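Local atomic coordinates of endo-beta-1,4-glucanase (cellulase B) (Bacillus halodurans, PDB entry 4V2X), a protein that probably hydrolyses beta-1,4-glucosidic bonds in cellulose and related beta-glucans, joining a family 5 glycoside hydrolase domain to an Ig-like module and a CBM46 carbohydrate-binding module. Residues L267-W277 with I313-L323; Q333-F343 with R387-F395. All coordinates share one frame; numbering follows the deposited sequence.

Contact 1 of 2, residues L267-W277 with I313-L323; sequences LIATVHYYGFW and IPVVLGEFGLL
H272 and E319 both swing CG away from their own carbonyl carbon (chi1 -65° and -62°), and this carries the extended glutamate obliquely across one face of the imidazole. E319 CG sits over that face, 3.7 Å from the centroid of H272 in a CH-pi contact, and the carboxylate continues the stack with its plane 17° from that of the imidazole. Y274 comes at the same group from another side: its ring stands nearly perpendicular to the carboxylate, and its OH donates to E319 OE1 on the anti side at 2.5 Å. E319 OE2 is held by R107 and H272 ND1 by E197, so both stacked groups are fixed in rotation. A phenylalanine in place of Y274 would probably leave E319 OE1 without this hydroxyl donor and the carboxylate freer to turn. GH5 enzymes carry their nucleophile on this strand end, consistent with E319 facing the active site.

Behind this cluster runs a parallel ladder, with A269 N to P314 O and V316 N to A269 O both 3.0 Å. T270 OG1 donates to V316 O at 2.7 Å. The register slips by one residue at G318, whose N reaches V271 O at 3.0 Å, before Y273 N takes up E319 O at 3.0 Å.

These are the sixth and seventh strands of a (beta/alpha)8 barrel, flanked by strands 238-241 and 354-357. A269 and I313 pack outward on helix 249-262, and Y273 on helix 291-309, which lies in the crossover between the two strands.

Contact 2 of 2, residues Q333-F343 with R387-F395; sequences QQGEKLKFFEF and RSSVAESNF
E342 and R387 form the close-fitting end of this contact, where the helix meets the chain leading into strand 390-391. The arginine grips the carboxylate side-on, NE to E342 OE2 at 2.9 Å and NH2 to E342 OE1 at 2.8 Å, each N-H pointing to the syn lone pair of its own carboxylate oxygen, with the two flat groups nearly coplanar (4°). E342 bends at chi2 (-79°) to present both oxygens this way, and from above the carboxylate plane S388 N adds a third bond, 3.2 Å to E342 OE2. Beside it the aliphatic part of K339 lies across V390, its CG 3.7 Å from V390 CB, and the bend further along the lysine carries NZ to A391 O (2.9 Å). The ammonium also forms a salt bridge with E336 OE2, which R288 shares, and has a weak bond to E392 O.

At the helix N-terminus a water enters the polar network. Q333 caps the helix through OE1, while its NE2 donates almost straight to an in-plane lone pair of N394 OD1 at 2.7 Å and lies at the edge of the F395 ring. The water donates to Q333 OE1 or E336 OE2 and accepts from N394 N. G335 backs onto N394, where a side chain would collide with OD1. The solvent side lies at exposed E392, which starts its side chain away from the helix and accepts from S410 N through OE1; Q333 and R387 are partly exposed.

With hydrogen bonds and charge pairs outnumbering apolar contacts, the junction of barrel helix and X2 module depends on directional bonds, consistent with a defined orientation of the two modules.

How the contacts relate
Contact 1 lies within the catalytic barrel and is largely buried, whereas contact 2 sits about 21 Å away, centre to centre, where the barrel surface meets the Ig-like module. They share no segment, but strand 315-320 and helix 334-350 follow one another in the chain, and the helix packs back on contact 1: F340 CZ lies 3.5 Å from L322 CD2, and F341 CE2 lies 3.7 Å from F320 CE2. One helix thus turns aromatic rings to strand 315-320 and the loops after the two strands, and polar side chains to the next module. Contact 1 relies on a regular backbone ladder with a polar cluster at one end; contact 2 relies on side-chain charges, amides and a water.

Contact 1 of 2, residues L267-W277 with I313-L323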
loop_
_atom_site.group_PDB
_atom_site.type_symbol
_atom_site.label_atom_id
_atom_site.label_comp_id
_atom_site.label_asym_id
_atom_site.label_seq_id
_atom_site.Cartn_x
_atom_site.Cartn_y
_atom_site.Cartn_z
ATOM N N LEU A 267 -2.806 -13.209 14.805
ATOM C CA LEU A 267 -2.616 -11.758 14.768
ATOM C C LEU A 267 -3.832 -11.047 15.371
ATOM O O LEU A 267 -4.984 -11.465 15.188
ATOM C CB LEU A 267 -2.355 -11.284 13.338
ATOM C CG LEU A 267 -1.085 -11.837 12.672
ATOM C CD1 LEU A 267 -0.948 -11.326 11.241
ATOM C CD2 LEU A 267 0.153 -11.504 13.491
ATOM N N ILE A 268 -3.547 -9.979 16.111
ATOM C CA ILE A 268 -4.559 -9.206 16.808
ATOM C C ILE A 268 -4.441 -7.765 16.338
ATOM O O ILE A 268 -3.342 -7.216 16.310
ATOM C CB ILE A 268 -4.347 -9.263 18.338
ATOM C CG1 ILE A 268 -4.432 -10.710 18.837
ATOM C CG2 ILE A 268 -5.379 -8.404 19.055
ATOM C CD1 ILE A 268 -3.938 -10.884 20.257
ATOM N N ALA A 269 -5.566 -7.160 15.962
ATOM C CA ALA A 269 -5.580 -5.738 15.605
ATOM C C ALA A 269 -5.776 -4.892 16.862
ATOM O O ALA A 269 -6.529 -5.278 17.759
ATOM C CB ALA A 269 -6.686 -5.449 14.602
ATOM N N THR A 270 -5.109 -3.743 16.930
ATOM C CA THR A 270 -5.317 -2.838 18.056
ATOM C C THR A 270 -5.580 -1.394 17.626
ATOM O O THR A 270 -5.015 -0.890 16.647
ATOM C CB THR A 270 -4.173 -2.936 19.103
ATOM O OG1 THR A 270 -4.605 -2.342 20.326
ATOM C CG2 THR A 270 -2.899 -2.251 18.633
ATOM N N VAL A 271 -6.498 -0.766 18.361
ATOM C CA VAL A 271 -6.811 0.648 18.244
ATOM C C VAL A 271 -6.937 1.188 19.665
ATOM O O VAL A 271 -7.034 0.408 20.618
ATOM C CB VAL A 271 -8.116 0.902 17.453
ATOM C CG1 VAL A 271 -7.969 0.412 16.014
ATOM C CG2 VAL A 271 -9.322 0.257 18.125
ATOM N N HIS A 272 -6.912 2.509 19.804
ATOM C CA HIS A 272 -7.128 3.179 21.084
ATOM C C HIS A 272 -8.321 4.115 20.950
ATOM O O HIS A 272 -8.712 4.478 19.832
ATOM C CB HIS A 272 -5.915 3.994 21.484
ATOM C CG HIS A 272 -4.692 3.176 21.748
ATOM N ND1 HIS A 272 -3.468 3.745 22.004
ATOM C CD2 HIS A 272 -4.508 1.836 21.815
ATOM C CE1 HIS A 272 -2.576 2.790 22.209
ATOM N NE2 HIS A 272 -3.182 1.622 22.099
ATOM N N TYR A 273 -8.898 4.526 22.077
ATOM C CA TYR A 273 -10.068 5.399 22.023
ATOM C C TYR A 273 -10.218 6.234 23.284
ATOM O O TYR A 273 -10.247 5.699 24.392
ATOM C CB TYR A 273 -11.354 4.592 21.780
ATOM C CG TYR A 273 -12.518 5.487 21.423
ATOM C CD1 TYR A 273 -12.584 6.104 20.178
ATOM C CD2 TYR A 273 -13.526 5.755 22.341
ATOM C CE1 TYR A 273 -13.634 6.951 19.847
ATOM C CE2 TYR A 273 -14.575 6.592 22.021
ATOM C CZ TYR A 273 -14.628 7.190 20.779
ATOM O OH TYR A 273 -15.665 8.036 20.469
ATOM N N TYR A 274 -10.301 7.549 23.096
ATOM C CA TYR A 274 -10.353 8.489 24.212
ATOM C C TYR A 274 -11.568 9.435 24.169
ATOM O O TYR A 274 -11.618 10.425 24.894
ATOM C CB TYR A 274 -9.033 9.251 24.299
ATOM C CG TYR A 274 -7.942 8.401 24.906
ATOM C CD1 TYR A 274 -7.794 8.318 26.283
ATOM C CD2 TYR A 274 -7.067 7.672 24.108
ATOM C CE1 TYR A 274 -6.805 7.534 26.855
ATOM C CE2 TYR A 274 -6.075 6.885 24.671
ATOM C CZ TYR A 274 -5.946 6.829 26.045
ATOM O OH TYR A 274 -4.962 6.069 26.637
ATOM N N GLY A 275 -12.561 9.080 23.363
ATOM C CA GLY A 275 -13.840 9.791 23.329
ATOM C C GLY A 275 -13.895 10.869 22.266
ATOM O O GLY A 275 -12.861 11.359 21.796
ATOM N N PHE A 276 -15.116 11.237 21.887
ATOM C CA PHE A 276 -15.360 12.373 21.000
ATOM C C PHE A 276 -14.610 13.573 21.558
ATOM O O PHE A 276 -14.776 13.944 22.725
ATOM C CB PHE A 276 -16.862 12.627 20.909
ATOM C CG PHE A 276 -17.246 13.888 20.176
ATOM C CD1 PHE A 276 -16.952 14.057 18.828
ATOM C CD2 PHE A 276 -17.952 14.894 20.832
ATOM C CE1 PHE A 276 -17.331 15.208 18.161
ATOM C CE2 PHE A 276 -18.335 16.042 20.163
ATOM C CZ PHE A 276 -18.021 16.201 18.826
ATOM N N TRP A 277 -13.743 14.157 20.741
ATOM C CA TRP A 277 -12.722 15.052 21.276
ATOM C C TRP A 277 -13.260 16.191 22.160
ATOM O O TRP A 277 -12.786 16.375 23.284
ATOM C CB TRP A 277 -11.796 15.579 20.166
ATOM C CG TRP A 277 -10.797 16.508 20.707
ATOM C CD1 TRP A 277 -9.684 16.192 21.451
ATOM C CD2 TRP A 277 -10.817 17.927 20.602
ATOM N NE1 TRP A 277 -9.023 17.337 21.812
ATOM C CE2 TRP A 277 -9.695 18.416 21.301
ATOM C CE3 TRP A 277 -11.678 18.838 19.982
ATOM C CZ2 TRP A 277 -9.405 19.777 21.384
ATOM C CZ3 TRP A 277 -11.389 20.182 20.067
ATOM C CH2 TRP A 277 -10.269 20.639 20.766
ATOM N N ILE A 313 -10.688 -11.499 12.665
ATOM C CA ILE A 313 -9.502 -10.899 13.263
ATOM C C ILE A 313 -9.938 -10.215 14.557
ATOM O O ILE A 313 -10.689 -9.251 14.507
ATOM C CB ILE A 313 -8.851 -9.861 12.334
ATOM C CG1 ILE A 313 -8.464 -10.503 10.992
ATOM C CG2 ILE A 313 -7.642 -9.245 13.016
ATOM C CD1 ILE A 313 -8.227 -9.505 9.882
ATOM N N PRO A 314 -9.489 -10.726 15.716
ATOM C CA PRO A 314 -9.907 -10.111 16.976
ATOM C C PRO A 314 -9.262 -8.745 17.188
ATOM O O PRO A 314 -8.215 -8.442 16.603
ATOM C CB PRO A 314 -9.436 -11.105 18.034
ATOM C CG PRO A 314 -8.285 -11.811 17.409
ATOM C CD PRO A 314 -8.524 -11.822 15.927
ATOM N N VAL A 315 -9.912 -7.940 18.020
ATOM C CA VAL A 315 -9.482 -6.575 18.291
ATOM C C VAL A 315 -9.320 -6.361 19.785
ATOM O O VAL A 315 -10.219 -6.700 20.571
ATOM C CB VAL A 315 -10.503 -5.548 17.752
ATOM C CG1 VAL A 315 -10.110 -4.124 18.142
ATOM C CG2 VAL A 315 -10.617 -5.680 16.242
ATOM N N VAL A 316 -8.166 -5.803 20.163
ATOM C CA VAL A 316 -7.955 -5.307 21.508
ATOM C C VAL A 316 -7.938 -3.783 21.443
ATOM O O VAL A 316 -7.156 -3.188 20.697
ATOM C CB VAL A 316 -6.647 -5.830 22.133
ATOM C CG1 VAL A 316 -6.352 -5.107 23.443
ATOM C CG2 VAL A 316 -6.738 -7.331 22.376
ATOM N N LEU A 317 -8.837 -3.166 22.202
ATOM C CA LEU A 317 -8.801 -1.735 22.428
ATOM C C LEU A 317 -7.737 -1.538 23.504
ATOM O O LEU A 317 -8.017 -1.678 24.696
ATOM C CB LEU A 317 -10.184 -1.253 22.880
ATOM C CG LEU A 317 -10.351 0.233 23.156
ATOM C CD1 LEU A 317 -10.088 1.061 21.909
ATOM C CD2 LEU A 317 -11.757 0.497 23.679
ATOM N N GLY A 318 -6.502 -1.273 23.073
ATOM C CA GLY A 318 -5.330 -1.358 23.955
ATOM C C GLY A 318 -5.251 -0.278 25.017
ATOM O O GLY A 318 -4.553 -0.442 26.027
ATOM N N GLU A 319 -5.937 0.837 24.755
ATOM C CA GLU A 319 -6.109 1.918 25.712
ATOM C C GLU A 319 -7.467 2.548 25.508
ATOM O O GLU A 319 -7.865 2.807 24.368
ATOM C CB GLU A 319 -5.077 3.018 25.485
ATOM C CG GLU A 319 -3.630 2.588 25.650
ATOM C CD GLU A 319 -2.656 3.730 25.458
ATOM O OE1 GLU A 319 -3.109 4.885 25.370
ATOM O OE2 GLU A 319 -1.433 3.475 25.384
ATOM N N PHE A 320 -8.164 2.831 26.601
ATOM C CA PHE A 320 -9.323 3.713 26.526
ATOM C C PHE A 320 -9.448 4.540 27.785
ATOM O O PHE A 320 -8.884 4.203 28.828
ATOM C CB PHE A 320 -10.623 2.953 26.232
ATOM C CG PHE A 320 -11.172 2.184 27.401
ATOM C CD1 PHE A 320 -10.668 0.931 27.728
ATOM C CD2 PHE A 320 -12.223 2.697 28.160
ATOM C CE1 PHE A 320 -11.180 0.212 28.795
ATOM C CE2 PHE A 320 -12.736 1.981 29.231
ATOM C CZ PHE A 320 -12.217 0.737 29.552
ATOM N N GLY A 321 -10.182 5.634 27.651
ATOM C CA GLY A 321 -10.441 6.560 28.743
ATOM C C GLY A 321 -11.047 7.816 28.142
ATOM O O GLY A 321 -11.643 7.773 27.068
ATOM N N LEU A 322 -10.893 8.934 28.837
ATOM C CA LEU A 322 -11.240 10.227 28.288
ATOM C C LEU A 322 -9.960 11.055 28.236
ATOM O O LEU A 322 -9.197 11.099 29.201
ATOM C CB LEU A 322 -12.328 10.890 29.130
ATOM C CG LEU A 322 -13.712 10.261 28.947
ATOM C CD1 LEU A 322 -14.671 10.776 30.003
ATOM C CD2 LEU A 322 -14.277 10.528 27.548
ATOM N N LEU A 323 -9.710 11.670 27.087
ATOM C CA LEU A 323 -8.462 12.407 26.852
ATOM C C LEU A 323 -8.192 13.465 27.915
ATOM O O LEU A 323 -7.050 13.641 28.355
ATOM C CB LEU A 323 -8.484 13.065 25.473
ATOM C CG LEU A 323 -7.158 13.684 25.015
ATOM C CD1 LEU A 323 -6.082 12.610 24.890
ATOM C CD2 LEU A 323 -7.329 14.420 23.699
#

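Contact 2 of 2, residues Q333-F343 with R387-F395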
loop_
_atom_site.group_PDB
_atom_site.type_symbol
_atom_site.label_atom_id
_atom_site.label_comp_id
_atom_site.label_asym_id
_atom_site.label_seq_id
_atom_site.Cartn_x
_atom_site.Cartn_y
_atom_site.Cartn_z
ATOM N N GLN A 333 -17.840 16.113 34.004
ATOM C CA GLN A 333 -18.874 16.050 35.037
ATOM C C GLN A 333 -19.114 14.583 35.386
ATOM O O GLN A 333 -19.185 13.727 34.498
ATOM C CB GLN A 333 -20.159 16.724 34.555
ATOM C CG GLN A 333 -21.098 17.129 35.675
ATOM C CD GLN A 333 -21.904 15.977 36.246
ATOM O OE1 GLN A 333 -22.202 15.002 35.554
ATOM N NE2 GLN A 333 -22.295 16.106 37.510
ATOM N N GLN A 334 -19.223 14.292 36.677
ATOM C CA GLN A 334 -19.196 12.901 37.147
ATOM C C GLN A 334 -20.274 11.993 36.540
ATOM O O GLN A 334 -19.971 10.877 36.118
ATOM C CB GLN A 334 -19.284 12.864 38.674
ATOM C CG GLN A 334 -19.187 11.475 39.287
ATOM C CD GLN A 334 -17.824 10.826 39.136
ATOM O OE1 GLN A 334 -16.910 11.382 38.523
ATOM N NE2 GLN A 334 -17.684 9.629 39.699
ATOM N N GLY A 335 -21.524 12.451 36.516
ATOM C CA GLY A 335 -22.604 11.665 35.927
ATOM C C GLY A 335 -22.384 11.401 34.451
ATOM O O GLY A 335 -22.614 10.296 33.954
ATOM N N GLU A 336 -21.909 12.423 33.751
ATOM C CA GLU A 336 -21.666 12.310 32.311
ATOM C C GLU A 336 -20.487 11.369 32.043
ATOM O O GLU A 336 -20.493 10.607 31.080
ATOM C CB GLU A 336 -21.448 13.703 31.712
ATOM C CG GLU A 336 -22.602 14.663 32.000
ATOM C CD GLU A 336 -23.949 14.154 31.495
ATOM O OE1 GLU A 336 -24.037 13.753 30.313
ATOM O OE2 GLU A 336 -24.928 14.161 32.275
ATOM N N LYS A 337 -19.489 11.422 32.916
ATOM C CA LYS A 337 -18.348 10.515 32.862
ATOM C C LYS A 337 -18.817 9.073 32.995
ATOM O O LYS A 337 -18.407 8.199 32.227
ATOM C CB LYS A 337 -17.375 10.858 33.997
ATOM C CG LYS A 337 -16.144 9.981 34.078
ATOM C CD LYS A 337 -15.470 10.078 35.438
ATOM C CE LYS A 337 -15.050 11.502 35.769
ATOM N NZ LYS A 337 -14.427 11.558 37.119
ATOM N N LEU A 338 -19.692 8.828 33.966
ATOM C CA LEU A 338 -20.195 7.480 34.209
ATOM C C LEU A 338 -20.974 6.972 33.012
ATOM O O LEU A 338 -20.814 5.820 32.615
ATOM C CB LEU A 338 -21.075 7.446 35.457
ATOM C CG LEU A 338 -20.377 7.749 36.779
ATOM C CD1 LEU A 338 -21.407 7.813 37.892
ATOM C CD2 LEU A 338 -19.298 6.733 37.094
ATOM N N LYS A 339 -21.796 7.830 32.414
ATOM C CA LYS A 339 -22.596 7.412 31.262
ATOM C C LYS A 339 -21.721 7.112 30.048
ATOM O O LYS A 339 -22.011 6.179 29.314
ATOM C CB LYS A 339 -23.673 8.442 30.926
ATOM C CG LYS A 339 -24.780 8.473 31.969
ATOM C CD LYS A 339 -25.853 9.495 31.666
ATOM C CE LYS A 339 -25.387 10.906 31.959
ATOM N NZ LYS A 339 -26.496 11.887 31.853
ATOM N N PHE A 340 -20.645 7.880 29.857
ATOM C CA PHE A 340 -19.667 7.582 28.804
ATOM C C PHE A 340 -19.121 6.164 28.949
ATOM O O PHE A 340 -19.131 5.384 27.978
ATOM C CB PHE A 340 -18.504 8.590 28.804
ATOM C CG PHE A 340 -17.390 8.229 27.844
ATOM C CD1 PHE A 340 -17.463 8.585 26.505
ATOM C CD2 PHE A 340 -16.284 7.514 28.276
ATOM C CE1 PHE A 340 -16.460 8.226 25.621
ATOM C CE2 PHE A 340 -15.276 7.157 27.399
ATOM C CZ PHE A 340 -15.361 7.525 26.067
ATOM N N PHE A 341 -18.636 5.820 30.143
ATOM C CA PHE A 341 -18.061 4.498 30.348
ATOM C C PHE A 341 -19.092 3.379 30.208
ATOM O O PHE A 341 -18.810 2.356 29.597
ATOM C CB PHE A 341 -17.311 4.412 31.682
ATOM C CG PHE A 341 -15.945 5.045 31.640
ATOM C CD1 PHE A 341 -15.782 6.405 31.845
ATOM C CD2 PHE A 341 -14.820 4.273 31.390
ATOM C CE1 PHE A 341 -14.527 6.988 31.799
ATOM C CE2 PHE A 341 -13.559 4.846 31.345
ATOM C CZ PHE A 341 -13.412 6.211 31.537
ATOM N N GLU A 342 -20.285 3.582 30.750
ATOM C CA GLU A 342 -21.362 2.596 30.620
ATOM C C GLU A 342 -21.667 2.322 29.144
ATOM O O GLU A 342 -21.746 1.166 28.712
ATOM C CB GLU A 342 -22.611 3.087 31.351
ATOM C CG GLU A 342 -23.680 2.022 31.593
ATOM C CD GLU A 342 -24.533 1.711 30.377
ATOM O OE1 GLU A 342 -24.813 2.624 29.555
ATOM O OE2 GLU A 342 -24.959 0.537 30.259
ATOM N N PHE A 343 -21.815 3.393 28.376
ATOM C CA PHE A 343 -22.207 3.295 26.966
ATOM C C PHE A 343 -21.087 2.682 26.140
ATOM O O PHE A 343 -21.318 1.770 25.344
ATOM C CB PHE A 343 -22.573 4.692 26.457
ATOM C CG PHE A 343 -23.096 4.730 25.049
ATOM C CD1 PHE A 343 -22.227 4.834 23.971
ATOM C CD2 PHE A 343 -24.462 4.737 24.807
ATOM C CE1 PHE A 343 -22.709 4.903 22.672
ATOM C CE2 PHE A 343 -24.947 4.812 23.514
ATOM C CZ PHE A 343 -24.070 4.887 22.449
ATOM N N ARG A 387 -25.637 -3.881 31.240
ATOM C CA ARG A 387 -25.925 -2.454 31.274
ATOM C C ARG A 387 -26.421 -1.998 32.629
ATOM O O ARG A 387 -27.083 -2.742 33.356
ATOM C CB ARG A 387 -26.947 -2.074 30.209
ATOM C CG ARG A 387 -26.484 -2.392 28.793
ATOM C CD ARG A 387 -27.098 -1.433 27.787
ATOM N NE ARG A 387 -26.549 -0.082 27.896
ATOM C CZ ARG A 387 -26.797 0.907 27.040
ATOM N NH1 ARG A 387 -27.606 0.725 25.996
ATOM N NH2 ARG A 387 -26.239 2.096 27.222
ATOM N N SER A 388 -26.081 -0.760 32.957
ATOM C CA SER A 388 -26.592 -0.104 34.150
ATOM C C SER A 388 -27.553 1.006 33.748
ATOM O O SER A 388 -27.385 1.676 32.713
ATOM C CB SER A 388 -25.455 0.476 34.981
ATOM O OG SER A 388 -24.600 -0.535 35.488
ATOM N N SER A 389 -28.552 1.219 34.588
ATOM C CA SER A 389 -29.503 2.291 34.394
ATOM C C SER A 389 -28.832 3.582 34.815
ATOM O O SER A 389 -28.076 3.611 35.795
ATOM C CB SER A 389 -30.743 2.048 35.243
ATOM O OG SER A 389 -31.298 0.782 34.925
ATOM N N VAL A 390 -29.101 4.642 34.068
ATOM C CA VAL A 390 -28.504 5.946 34.338
ATOM C C VAL A 390 -29.606 6.993 34.320
ATOM O O VAL A 390 -30.781 6.661 34.160
ATOM C CB VAL A 390 -27.389 6.270 33.320
ATOM C CG1 VAL A 390 -26.284 5.226 33.406
ATOM C CG2 VAL A 390 -27.929 6.332 31.897
ATOM N N ALA A 391 -29.242 8.256 34.492
ATOM C CA ALA A 391 -30.233 9.324 34.526
ATOM C C ALA A 391 -29.703 10.585 33.864
ATOM O O ALA A 391 -28.507 10.690 33.573
ATOM C CB ALA A 391 -30.652 9.605 35.966
ATOM N N GLU A 392 -30.606 11.527 33.619
ATOM C CA GLU A 392 -30.249 12.794 32.988
ATOM C C GLU A 392 -29.085 13.486 33.695
ATOM O O GLU A 392 -28.256 14.130 33.049
ATOM C CB GLU A 392 -31.464 13.727 32.907
ATOM C CG GLU A 392 -32.039 14.147 34.246
ATOM C CD GLU A 392 -33.201 15.107 34.099
ATOM O OE1 GLU A 392 -34.328 14.637 33.845
ATOM O OE2 GLU A 392 -32.986 16.326 34.241
ATOM N N SER A 393 -29.036 13.352 35.020
ATOM C CA SER A 393 -27.957 13.912 35.827
ATOM C C SER A 393 -27.729 13.053 37.066
ATOM O O SER A 393 -28.587 12.263 37.444
ATOM C CB SER A 393 -28.294 15.344 36.270
ATOM O OG SER A 393 -28.513 16.210 35.165
ATOM N N ASN A 394 -26.587 13.252 37.711
ATOM C CA ASN A 394 -26.316 12.655 39.020
ATOM C C ASN A 394 -26.501 13.674 40.146
ATOM O O ASN A 394 -25.805 13.634 41.156
ATOM C CB ASN A 394 -24.911 12.060 39.064
ATOM C CG ASN A 394 -23.833 13.116 39.081
ATOM O OD1 ASN A 394 -23.949 14.140 38.416
ATOM N ND2 ASN A 394 -22.782 12.880 39.862
ATOM N N PHE A 395 -27.453 14.584 39.978
ATOM C CA PHE A 395 -27.677 15.612 40.987
ATOM C C PHE A 395 -29.104 16.098 40.963
ATOM O O PHE A 395 -29.793 15.968 39.957
ATOM C CB PHE A 395 -26.717 16.801 40.803
ATOM C CG PHE A 395 -26.722 17.395 39.414
ATOM C CD1 PHE A 395 -27.772 18.192 38.979
ATOM C CD2 PHE A 395 -25.668 17.163 38.543
ATOM C CE1 PHE A 395 -27.781 18.725 37.705
ATOM C CE2 PHE A 395 -25.665 17.712 37.263
ATOM C CZ PHE A 395 -26.727 18.489 36.841
HETATM O O HOH W 1 -24.790 14.137 35.164
#